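Local coordinates for protein ribonucleoside-diphosphate reductase subunit beta (Clostridium botulinum, PDB 6ZJK) that houses a di-iron centre that probably supplies the oxidising equivalent a class I ribonucleotide reductase needs to make deoxyribonucleotides, at residues D107-E112 with G179-F184; P115-Y120 with H191-A196; A199-E204 with L311-L316; I100-F105 with E277-W282. One frame throughout, in Å; residues are numbered along the deposited sequence.

Contacts 1, 2 and 4 share helix 90-118, which runs from the E277-W282 packing through the iron ligand D107 to contact 2. Contact 3 brings E204, a ligand of the other iron, so contacts 1 and 3, with centres about 17 Å apart, each supply a ligand to one iron of the pair and share one water. Q110 joins them: its NE2 lies 3.0 Å from N200 OD1, a probable hydrogen bond. Contact 2 is about 10 Å from contact 1, centre to centre, and touches it where F184 CZ comes 3.5 Å from F193 CD1. Contacts 2 and 4 stand farthest apart, about 23 Å between centres.

Contact 1: residues D107-E112 with G179-F184; sequences DSVQSE and GIYEKF. With FE (Fe (III) ion), chain H.
Y181 OH donates a hydrogen bond of 3.0 Å to Q110 OE1, the only hydrogen bond between D107-E112 and G179-F184. The phenol arrives with a C=O...O angle of 143° and is tilted 20° from the carbonyl plane, while the amide lies at the edge of the ring, its plane turned 24° from that of the phenol. Although the first bond of the Q110 side chain leads away from Y181, the bend at its second torsion returns the amide to the tyrosine. The other amide atom, NE2, is hydrogen-bonded to N200 and weakly to E204, so the rotation of the buried amide is fixed from both ends. V109 adds a looser apolar touch, CG2 lying 4.4 Å from Y181 CE2 near the ring plane.

One turn before S111, D107 binds an iron(III) ion through OD1 at 2.2 Å, and its OD2 is hydrogen-bonded to Y144. The backbone oxygen of D107 is held twice, by S111 N and, from the opposite face of its plane, by S111 OG at 3.1 Å. E137 and H140 also bind this metal, and a water lies 2.4 Å from it. A carboxylate ligand on one long helix, with a second-shell glutamine anchored by a tyrosine of a neighbouring helix, belongs to the di-iron site of the ferritin-like helical fold of R2 proteins.

Contact 2: residues P115-Y120 with H191-A196; sequences PNISRY and HNFLRA
Apolar contact carries this meeting of helix 90-118 with helix 190-220, and the F193 ring is its centre. Its CG stands anti to the backbone N (chi1 177°), which sends the ring across to I117 and Y120. There the corner atom CE1 does the touching: I117 CG2 lies 4.3 Å from F193 CE1, and Y120 CB approaches the same F193 CE1 obliquely at 4.2 Å. The phenylalanine thus reaches both I117 and the residue three places on. The tyrosine ring itself does not join in, because its first bond points to F193 while the phenol turns away. The I117 side chain is about 12 Å from a bound iron.

The polar part is small, and no hydrogen bond crosses between the two segments. I117 O lies 4.2 Å from F193 CE1, at the ring edge and near its plane. That oxygen is already bonded by the chain itself, since Y120 N donates to I117 O at 3.0 Å. On the facing helix, N192 N is hydrogen-bonded to E189.

Aromatic packing extends the cluster to helix 168-186. F184 meets the Y120 ring edge-to-face and also meets the F193 ring, the planes of the two phenylalanines standing at about 60°. I117 reaches farther along helix 190-220 to I197 and N200. Such side-chain packing between long helices, here 90-118, 168-186 and 190-220, is that of the all-helical, ferritin-like R2 fold.

Contact 3: residues A199-E204 with L311-L316; sequences ANYILE and LVAIGL. With FE (Fe (III) ion), chain G.
Y201 and I314 form the tight part of this contact, lying alongside each other and pointing opposite ways. I314 CD1 sits 3.8 Å from Y201 CE2, approaching the ring obliquely, and the other branch of the isoleucine, CG2, lies 3.9 Å from Y201 CE2. With CG1 flanked by both backbone N and C (chi1 53°), I314 lays both branches against the phenol.

Towards A313 the contact loosens: A313, V312 and G315 are exposed, and across the segments the methyl of A313 has a single touch, 3.9 Å from Y201 OH at the far end of the ring. That hydroxyl is not left to apolar company: it is hydrogen-bonded to R310 O, one residue before the segment, and to Q246. The helix ends here in a Schellman motif, with L316 N bonded to L311 O at 2.9 Å and G315, at positive phi, donating to V312 O.

Inward from the tyrosine, the same turn of helix 190-220 presents E204, whose OE2 binds an iron(III) ion at 2.1 Å. E137, E238 and H241 complete the protein ligands, an arrangement typical of the carboxylate-bridged di-iron site of R2 proteins.

Contact 4: residues I100-F105 with E277-W282; sequences ISFLNF and EHEIQW
F102 meets W282 and E279 across the interior of the R2 helical bundle, a ferritin-like fold in which helix 90-118 and helix 262-287 face each other with their chains well separated. The nearest alpha carbons, those of F102 and W282, are 10.4 Å apart, so large side chains must bridge the distance.

Along I100-F105, F102 alone makes the crossing. Its CG stands anti to the backbone N (chi1 179°), as does that of W282 (chi1 166°), and the two side chains overlap side by side, each reaching towards the other's helix. The rings lie obliquely, with planes at 47° and 5.0 Å between the centroid of the F102 ring and that of the five-membered ring of W282.

N104 and F105, farther along the segment, turn to the subunit interface: N104 ND2 is hydrogen-bonded to R49 O of the second subunit, and the F105 ring packs edge-to-face with F29 of that second subunit.

E279 borders the aromatic pair, with its OE1 4.3 Å from F102 CE2. This buried carboxylate has stronger partners than the ring: OE2 is hydrogen-bonded to S210 and OE1 forms a salt bridge with R173, which also touches F102 and W282 and would be expected to favour the charged form of E279. The closest approach between the two segments is made by the indole's six-membered ring, where W282 CZ2 rests 3.8 Å from F102 CB.

Contact 1: residues D107-E112 with G179-F184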
# COMPACT_ATOMS: atom_id res chain seq x y z
N ASP A 107 9.92 -5.50 -8.89
CA ASP A 107 8.91 -4.71 -8.31
C ASP A 107 7.61 -5.51 -8.13
O ASP A 107 6.93 -5.29 -7.20
CB ASP A 107 8.68 -3.46 -9.08
CG ASP A 107 9.75 -2.42 -8.87
OD1 ASP A 107 10.09 -2.07 -7.76
OD2 ASP A 107 10.23 -1.89 -9.82
N SER A 108 7.31 -6.45 -9.01
CA SER A 108 6.14 -7.24 -8.85
C SER A 108 6.25 -8.11 -7.63
O SER A 108 5.34 -8.19 -6.90
CB SER A 108 5.83 -8.07 -10.10
OG SER A 108 5.38 -7.27 -11.14
N VAL A 109 7.38 -8.74 -7.40
CA VAL A 109 7.50 -9.56 -6.22
C VAL A 109 7.59 -8.73 -4.94
O VAL A 109 7.21 -9.16 -3.94
CB VAL A 109 8.61 -10.59 -6.22
CG1 VAL A 109 8.42 -11.62 -7.26
CG2 VAL A 109 9.94 -9.95 -6.35
N GLN A 110 8.09 -7.52 -5.04
CA GLN A 110 8.15 -6.64 -3.91
C GLN A 110 6.71 -6.32 -3.54
O GLN A 110 6.35 -6.41 -2.42
CB GLN A 110 8.89 -5.38 -4.24
CG GLN A 110 10.39 -5.50 -4.31
CD GLN A 110 11.00 -5.92 -3.03
OE1 GLN A 110 11.06 -7.07 -2.72
NE2 GLN A 110 11.46 -4.97 -2.28
N SER A 111 5.85 -6.03 -4.50
CA SER A 111 4.44 -5.73 -4.27
C SER A 111 3.65 -6.86 -3.64
O SER A 111 2.71 -6.64 -2.96
CB SER A 111 3.74 -5.34 -5.56
OG SER A 111 4.22 -4.18 -6.09
N GLU A 112 4.04 -8.08 -3.89
CA GLU A 112 3.43 -9.19 -3.31
C GLU A 112 4.02 -9.60 -2.00
O GLU A 112 3.33 -10.10 -1.19
CB GLU A 112 3.59 -10.37 -4.24
CG GLU A 112 2.75 -10.29 -5.47
CD GLU A 112 1.32 -10.58 -5.22
OE1 GLU A 112 0.52 -10.08 -5.98
OE2 GLU A 112 1.01 -11.32 -4.29
N GLY A 179 12.31 -17.65 -4.40
CA GLY A 179 12.35 -18.76 -3.46
C GLY A 179 12.70 -18.36 -2.04
O GLY A 179 12.26 -19.01 -1.08
N ILE A 180 13.51 -17.31 -1.86
CA ILE A 180 13.86 -16.88 -0.51
C ILE A 180 12.64 -16.29 0.18
O ILE A 180 12.34 -16.61 1.33
CB ILE A 180 15.02 -15.86 -0.55
CG1 ILE A 180 16.24 -16.46 -1.27
CG2 ILE A 180 15.35 -15.38 0.86
CD1 ILE A 180 17.39 -15.50 -1.42
N TYR A 181 11.88 -15.52 -0.53
CA TYR A 181 10.71 -14.97 0.02
C TYR A 181 9.74 -16.09 0.26
O TYR A 181 9.21 -16.20 1.32
CB TYR A 181 10.12 -13.96 -0.91
CG TYR A 181 10.84 -12.65 -1.03
CD1 TYR A 181 11.77 -12.27 -0.12
CD2 TYR A 181 10.57 -11.80 -2.05
CE1 TYR A 181 12.41 -11.09 -0.23
CE2 TYR A 181 11.22 -10.60 -2.15
CZ TYR A 181 12.14 -10.26 -1.22
OH TYR A 181 12.77 -9.09 -1.28
N GLU A 182 9.55 -16.98 -0.69
CA GLU A 182 8.52 -18.01 -0.54
C GLU A 182 8.88 -19.00 0.56
O GLU A 182 7.98 -19.61 1.16
CB GLU A 182 8.31 -18.71 -1.89
CG GLU A 182 7.24 -19.80 -1.94
CD GLU A 182 5.84 -19.26 -2.19
OE1 GLU A 182 4.86 -19.98 -1.89
OE2 GLU A 182 5.70 -18.13 -2.72
N LYS A 183 10.15 -19.09 0.96
CA LYS A 183 10.34 -20.01 2.07
C LYS A 183 9.83 -19.41 3.37
O LYS A 183 9.23 -20.11 4.20
CB LYS A 183 11.83 -20.33 2.20
CG LYS A 183 12.23 -21.17 3.40
CD LYS A 183 12.94 -22.45 3.02
CE LYS A 183 12.83 -23.43 4.17
NZ LYS A 183 12.90 -24.84 3.67
N PHE A 184 9.65 -18.11 3.47
CA PHE A 184 9.02 -17.56 4.64
C PHE A 184 7.54 -17.61 4.47
O PHE A 184 6.84 -17.90 5.40
CB PHE A 184 9.45 -16.13 4.87
CG PHE A 184 8.71 -15.45 5.97
CD1 PHE A 184 8.80 -15.90 7.25
CD2 PHE A 184 7.94 -14.35 5.72
CE1 PHE A 184 8.13 -15.28 8.27
CE2 PHE A 184 7.27 -13.72 6.74
CZ PHE A 184 7.37 -14.19 8.01
FE FE H . 10.91 -0.26 -6.81
O HOH W 1 12.05 1.10 -5.18

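Contact 2: residues P115-Y120 with H191-A196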
# COMPACT_ATOMS: atom_id res chain seq x y z
N PRO A 115 3.68 -7.09 1.93
CA PRO A 115 2.61 -7.23 2.90
C PRO A 115 2.74 -8.43 3.75
O PRO A 115 2.08 -8.55 4.74
CB PRO A 115 1.39 -7.36 2.05
CG PRO A 115 1.71 -6.72 0.81
CD PRO A 115 3.17 -6.80 0.60
N ASN A 116 3.59 -9.35 3.37
CA ASN A 116 3.77 -10.54 4.14
C ASN A 116 4.76 -10.31 5.23
O ASN A 116 4.76 -10.97 6.24
CB ASN A 116 4.25 -11.65 3.24
CG ASN A 116 3.13 -12.40 2.63
OD1 ASN A 116 2.20 -11.82 2.11
ND2 ASN A 116 3.22 -13.70 2.69
N ILE A 117 5.61 -9.36 5.02
CA ILE A 117 6.55 -9.05 6.00
C ILE A 117 5.83 -8.16 6.96
O ILE A 117 5.85 -8.39 8.12
CB ILE A 117 7.71 -8.35 5.36
CG1 ILE A 117 8.66 -9.39 4.84
CG2 ILE A 117 8.41 -7.47 6.35
CD1 ILE A 117 9.74 -8.82 3.99
N SER A 118 5.18 -7.15 6.43
CA SER A 118 4.46 -6.19 7.22
C SER A 118 3.45 -6.71 8.20
O SER A 118 3.28 -6.17 9.21
CB SER A 118 3.78 -5.23 6.30
OG SER A 118 3.24 -4.20 7.01
N ARG A 119 2.86 -7.86 7.97
CA ARG A 119 1.92 -8.42 8.85
C ARG A 119 2.46 -9.11 10.09
O ARG A 119 1.71 -9.58 10.88
CB ARG A 119 0.96 -9.27 8.03
CG ARG A 119 1.17 -10.75 7.94
CD ARG A 119 0.05 -11.42 7.13
NE ARG A 119 0.59 -12.57 6.41
CZ ARG A 119 -0.05 -13.70 6.12
NH1 ARG A 119 -1.29 -13.92 6.49
NH2 ARG A 119 0.59 -14.64 5.47
N TYR A 120 3.77 -9.11 10.22
CA TYR A 120 4.42 -9.68 11.37
C TYR A 120 5.07 -8.57 12.16
O TYR A 120 5.52 -8.77 13.20
CB TYR A 120 5.45 -10.71 10.99
CG TYR A 120 4.84 -11.97 10.50
CD1 TYR A 120 4.61 -12.17 9.17
CD2 TYR A 120 4.49 -12.94 11.34
CE1 TYR A 120 4.05 -13.32 8.72
CE2 TYR A 120 3.93 -14.08 10.89
CZ TYR A 120 3.72 -14.25 9.57
OH TYR A 120 3.17 -15.38 9.13
N HIS A 191 14.12 -17.31 11.66
CA HIS A 191 15.32 -17.27 10.82
C HIS A 191 14.95 -17.03 9.36
O HIS A 191 15.61 -16.24 8.67
CB HIS A 191 16.11 -18.56 10.97
CG HIS A 191 16.76 -18.70 12.31
ND1 HIS A 191 16.18 -19.40 13.35
CD2 HIS A 191 17.91 -18.18 12.80
CE1 HIS A 191 16.96 -19.34 14.41
NE2 HIS A 191 18.01 -18.60 14.11
N ASN A 192 13.89 -17.68 8.88
CA ASN A 192 13.39 -17.39 7.54
C ASN A 192 12.96 -15.94 7.40
O ASN A 192 13.10 -15.35 6.32
CB ASN A 192 12.23 -18.32 7.18
CG ASN A 192 12.66 -19.77 7.07
OD1 ASN A 192 13.84 -20.06 6.84
ND2 ASN A 192 11.71 -20.69 7.19
N PHE A 193 12.47 -15.36 8.47
CA PHE A 193 12.02 -13.98 8.45
C PHE A 193 13.18 -13.03 8.28
O PHE A 193 13.11 -12.15 7.47
CB PHE A 193 11.20 -13.70 9.71
CG PHE A 193 10.74 -12.29 9.84
CD1 PHE A 193 9.67 -11.83 9.14
CD2 PHE A 193 11.36 -11.44 10.70
CE1 PHE A 193 9.24 -10.53 9.27
CE2 PHE A 193 10.96 -10.14 10.83
CZ PHE A 193 9.89 -9.69 10.12
N LEU A 194 14.26 -13.23 9.03
CA LEU A 194 15.43 -12.38 8.95
C LEU A 194 16.20 -12.52 7.64
O LEU A 194 16.75 -11.58 7.15
CB LEU A 194 16.35 -12.61 10.12
CG LEU A 194 15.83 -12.24 11.50
CD1 LEU A 194 16.81 -12.69 12.56
CD2 LEU A 194 15.55 -10.77 11.63
N ARG A 195 16.22 -13.72 7.08
CA ARG A 195 16.88 -13.94 5.81
C ARG A 195 16.07 -13.21 4.72
O ARG A 195 16.62 -12.61 3.85
CB ARG A 195 17.04 -15.42 5.51
CG ARG A 195 18.03 -16.14 6.39
CD ARG A 195 18.41 -17.51 5.86
NE ARG A 195 17.64 -18.57 6.49
CZ ARG A 195 18.05 -19.25 7.55
NH1 ARG A 195 19.21 -18.99 8.11
NH2 ARG A 195 17.29 -20.18 8.08
N ALA A 196 14.77 -13.15 4.87
CA ALA A 196 13.98 -12.43 3.91
C ALA A 196 14.18 -10.94 4.01
O ALA A 196 14.08 -10.25 3.04
CB ALA A 196 12.54 -12.76 4.07

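Contact 3: residues A199-E204 with L311-L316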
# COMPACT_ATOMS: atom_id res chain seq x y z
N ALA A 199 17.32 -10.26 2.21
CA ALA A 199 17.07 -10.41 0.78
C ALA A 199 16.53 -9.14 0.18
O ALA A 199 16.99 -8.68 -0.82
CB ALA A 199 16.13 -11.52 0.55
N ASN A 200 15.54 -8.55 0.82
CA ASN A 200 15.01 -7.30 0.41
C ASN A 200 16.05 -6.26 0.29
O ASN A 200 16.06 -5.55 -0.64
CB ASN A 200 14.09 -6.81 1.48
CG ASN A 200 12.67 -6.87 1.12
OD1 ASN A 200 12.21 -6.07 0.38
ND2 ASN A 200 11.98 -7.83 1.65
N TYR A 201 16.89 -6.12 1.30
CA TYR A 201 17.95 -5.12 1.34
C TYR A 201 18.89 -5.30 0.15
O TYR A 201 19.22 -4.39 -0.50
CB TYR A 201 18.67 -5.16 2.70
CG TYR A 201 19.75 -4.14 2.92
CD1 TYR A 201 19.50 -2.83 2.77
CD2 TYR A 201 21.02 -4.51 3.29
CE1 TYR A 201 20.48 -1.92 2.92
CE2 TYR A 201 21.99 -3.59 3.47
CZ TYR A 201 21.71 -2.30 3.29
OH TYR A 201 22.60 -1.35 3.42
N ILE A 202 19.25 -6.52 -0.13
CA ILE A 202 20.10 -6.81 -1.27
C ILE A 202 19.43 -6.42 -2.58
O ILE A 202 19.99 -5.72 -3.34
CB ILE A 202 20.49 -8.27 -1.29
CG1 ILE A 202 21.50 -8.55 -0.20
CG2 ILE A 202 21.06 -8.64 -2.63
CD1 ILE A 202 21.60 -9.98 0.18
N LEU A 203 18.19 -6.82 -2.74
CA LEU A 203 17.41 -6.53 -3.93
C LEU A 203 17.39 -5.09 -4.28
O LEU A 203 17.70 -4.74 -5.33
CB LEU A 203 16.02 -7.09 -3.79
CG LEU A 203 14.99 -6.81 -4.89
CD1 LEU A 203 13.88 -7.79 -4.84
CD2 LEU A 203 14.47 -5.42 -4.93
N GLU A 204 17.11 -4.25 -3.33
CA GLU A 204 17.05 -2.84 -3.52
C GLU A 204 18.34 -2.10 -3.60
O GLU A 204 18.45 -1.18 -4.32
CB GLU A 204 16.27 -2.28 -2.36
CG GLU A 204 14.94 -3.00 -2.24
CD GLU A 204 13.83 -2.20 -1.64
OE1 GLU A 204 13.98 -1.87 -0.49
OE2 GLU A 204 12.83 -1.94 -2.32
N LEU A 311 27.06 -3.08 3.14
CA LEU A 311 27.38 -3.87 4.32
C LEU A 311 27.81 -2.98 5.48
O LEU A 311 27.37 -3.19 6.62
CB LEU A 311 28.47 -4.90 4.00
CG LEU A 311 28.03 -6.13 3.18
CD1 LEU A 311 29.18 -7.12 3.01
CD2 LEU A 311 26.85 -6.83 3.79
N VAL A 312 28.62 -1.96 5.21
CA VAL A 312 29.07 -0.97 6.18
C VAL A 312 27.88 -0.35 6.90
O VAL A 312 27.93 -0.06 8.10
CB VAL A 312 29.92 0.11 5.48
CG1 VAL A 312 29.90 1.41 6.26
CG2 VAL A 312 31.35 -0.38 5.29
N ALA A 313 26.87 -0.04 6.08
CA ALA A 313 25.68 0.68 6.55
C ALA A 313 24.84 -0.13 7.52
O ALA A 313 24.01 0.46 8.24
CB ALA A 313 24.83 1.13 5.37
N ILE A 314 25.00 -1.45 7.57
CA ILE A 314 24.34 -2.25 8.59
C ILE A 314 25.36 -2.86 9.56
O ILE A 314 25.07 -3.85 10.23
CB ILE A 314 23.43 -3.32 7.96
CG1 ILE A 314 24.18 -4.16 6.93
CG2 ILE A 314 22.27 -2.64 7.24
CD1 ILE A 314 23.40 -5.36 6.49
N GLY A 315 26.55 -2.26 9.65
CA GLY A 315 27.53 -2.65 10.65
C GLY A 315 28.31 -3.91 10.37
O GLY A 315 28.89 -4.48 11.30
N LEU A 316 28.43 -4.32 9.12
CA LEU A 316 29.13 -5.56 8.80
C LEU A 316 30.39 -5.25 8.00
O LEU A 316 30.48 -4.23 7.32
CB LEU A 316 28.20 -6.50 8.03
CG LEU A 316 27.01 -7.02 8.83
CD1 LEU A 316 26.07 -7.78 7.93
CD2 LEU A 316 27.51 -7.92 9.94
FE FE G . 12.12 -0.54 -3.77
O HOH W 1 12.05 1.10 -5.18

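Contact 4: residues I100-F105 with E277-W282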
# COMPACT_ATOMS: atom_id res chain seq x y z
N ILE A 100 14.64 -4.54 -18.47
CA ILE A 100 13.35 -4.00 -18.04
C ILE A 100 12.37 -5.13 -17.75
O ILE A 100 11.50 -4.99 -16.88
CB ILE A 100 12.84 -2.98 -19.07
CG1 ILE A 100 11.88 -2.01 -18.37
CG2 ILE A 100 12.18 -3.66 -20.22
CD1 ILE A 100 11.71 -0.69 -19.08
N SER A 101 12.50 -6.28 -18.41
CA SER A 101 11.63 -7.37 -17.96
C SER A 101 12.07 -7.90 -16.60
O SER A 101 11.24 -8.16 -15.73
CB SER A 101 11.60 -8.49 -18.99
OG SER A 101 11.05 -9.67 -18.44
N PHE A 102 13.37 -7.91 -16.29
CA PHE A 102 13.84 -8.32 -14.97
C PHE A 102 13.40 -7.35 -13.89
O PHE A 102 12.92 -7.77 -12.83
CB PHE A 102 15.37 -8.42 -14.99
CG PHE A 102 15.97 -8.81 -13.67
CD1 PHE A 102 15.64 -10.02 -13.07
CD2 PHE A 102 16.86 -7.96 -13.03
CE1 PHE A 102 16.20 -10.38 -11.86
CE2 PHE A 102 17.41 -8.32 -11.81
CZ PHE A 102 17.09 -9.53 -11.23
N LEU A 103 13.52 -6.04 -14.14
CA LEU A 103 13.13 -5.08 -13.12
C LEU A 103 11.63 -5.14 -12.84
O LEU A 103 11.20 -5.03 -11.68
CB LEU A 103 13.55 -3.67 -13.56
CG LEU A 103 15.05 -3.41 -13.78
CD1 LEU A 103 15.34 -1.93 -14.00
CD2 LEU A 103 15.92 -3.98 -12.64
N ASN A 104 10.81 -5.39 -13.87
CA ASN A 104 9.37 -5.54 -13.66
C ASN A 104 9.06 -6.74 -12.79
O ASN A 104 8.12 -6.71 -11.98
CB ASN A 104 8.64 -5.68 -15.02
CG ASN A 104 7.10 -5.61 -14.88
OD1 ASN A 104 6.54 -4.63 -14.38
ND2 ASN A 104 6.43 -6.65 -15.32
N PHE A 105 9.82 -7.81 -12.93
CA PHE A 105 9.69 -8.94 -12.02
C PHE A 105 10.04 -8.53 -10.59
O PHE A 105 9.35 -8.92 -9.64
CB PHE A 105 10.57 -10.10 -12.48
CG PHE A 105 10.85 -11.09 -11.39
CD1 PHE A 105 9.98 -12.13 -11.14
CD2 PHE A 105 11.98 -10.94 -10.57
CE1 PHE A 105 10.24 -13.03 -10.12
CE2 PHE A 105 12.23 -11.82 -9.55
CZ PHE A 105 11.37 -12.87 -9.32
N GLU A 277 27.74 -11.80 -6.86
CA GLU A 277 28.22 -12.67 -7.89
C GLU A 277 27.18 -12.83 -8.99
O GLU A 277 27.48 -12.70 -10.12
CB GLU A 277 28.68 -13.98 -7.30
CG GLU A 277 30.13 -13.95 -6.82
CD GLU A 277 30.48 -15.09 -5.90
OE1 GLU A 277 29.89 -16.16 -6.05
OE2 GLU A 277 31.31 -14.92 -5.00
N HIS A 278 25.95 -13.07 -8.62
CA HIS A 278 24.87 -13.17 -9.55
C HIS A 278 24.68 -11.90 -10.37
O HIS A 278 24.58 -11.97 -11.53
CB HIS A 278 23.57 -13.44 -8.84
CG HIS A 278 23.46 -14.79 -8.25
ND1 HIS A 278 22.37 -15.18 -7.52
CD2 HIS A 278 24.29 -15.84 -8.26
CE1 HIS A 278 22.53 -16.41 -7.10
NE2 HIS A 278 23.69 -16.84 -7.54
N GLU A 279 24.67 -10.74 -9.76
CA GLU A 279 24.41 -9.48 -10.44
C GLU A 279 25.53 -9.13 -11.43
O GLU A 279 25.27 -8.57 -12.50
CB GLU A 279 24.19 -8.37 -9.41
CG GLU A 279 23.69 -7.08 -9.98
CD GLU A 279 22.39 -7.25 -10.78
OE1 GLU A 279 21.49 -8.03 -10.38
OE2 GLU A 279 22.29 -6.64 -11.86
N ILE A 280 26.78 -9.42 -11.07
CA ILE A 280 27.89 -9.18 -11.99
C ILE A 280 27.75 -10.07 -13.23
O ILE A 280 27.89 -9.62 -14.37
CB ILE A 280 29.23 -9.42 -11.28
CG1 ILE A 280 29.48 -8.36 -10.21
CG2 ILE A 280 30.37 -9.41 -12.29
CD1 ILE A 280 30.76 -8.61 -9.39
N GLN A 281 27.52 -11.36 -12.99
CA GLN A 281 27.40 -12.25 -14.14
C GLN A 281 26.19 -11.91 -15.00
O GLN A 281 26.29 -11.86 -16.23
CB GLN A 281 27.27 -13.67 -13.61
CG GLN A 281 27.87 -14.73 -14.46
CD GLN A 281 27.60 -16.09 -13.88
OE1 GLN A 281 28.40 -17.03 -14.06
NE2 GLN A 281 26.51 -16.21 -13.14
N TRP A 282 25.08 -11.43 -14.43
CA TRP A 282 23.91 -10.98 -15.19
C TRP A 282 24.23 -9.71 -15.97
O TRP A 282 23.89 -9.60 -17.15
CB TRP A 282 22.73 -10.76 -14.24
CG TRP A 282 21.56 -9.98 -14.82
CD1 TRP A 282 21.25 -8.67 -14.59
CD2 TRP A 282 20.53 -10.48 -15.70
NE1 TRP A 282 20.11 -8.32 -15.27
CE2 TRP A 282 19.64 -9.41 -15.95
CE3 TRP A 282 20.27 -11.72 -16.29
CZ2 TRP A 282 18.52 -9.54 -16.78
CZ3 TRP A 282 19.15 -11.85 -17.12
CH2 TRP A 282 18.30 -10.77 -17.35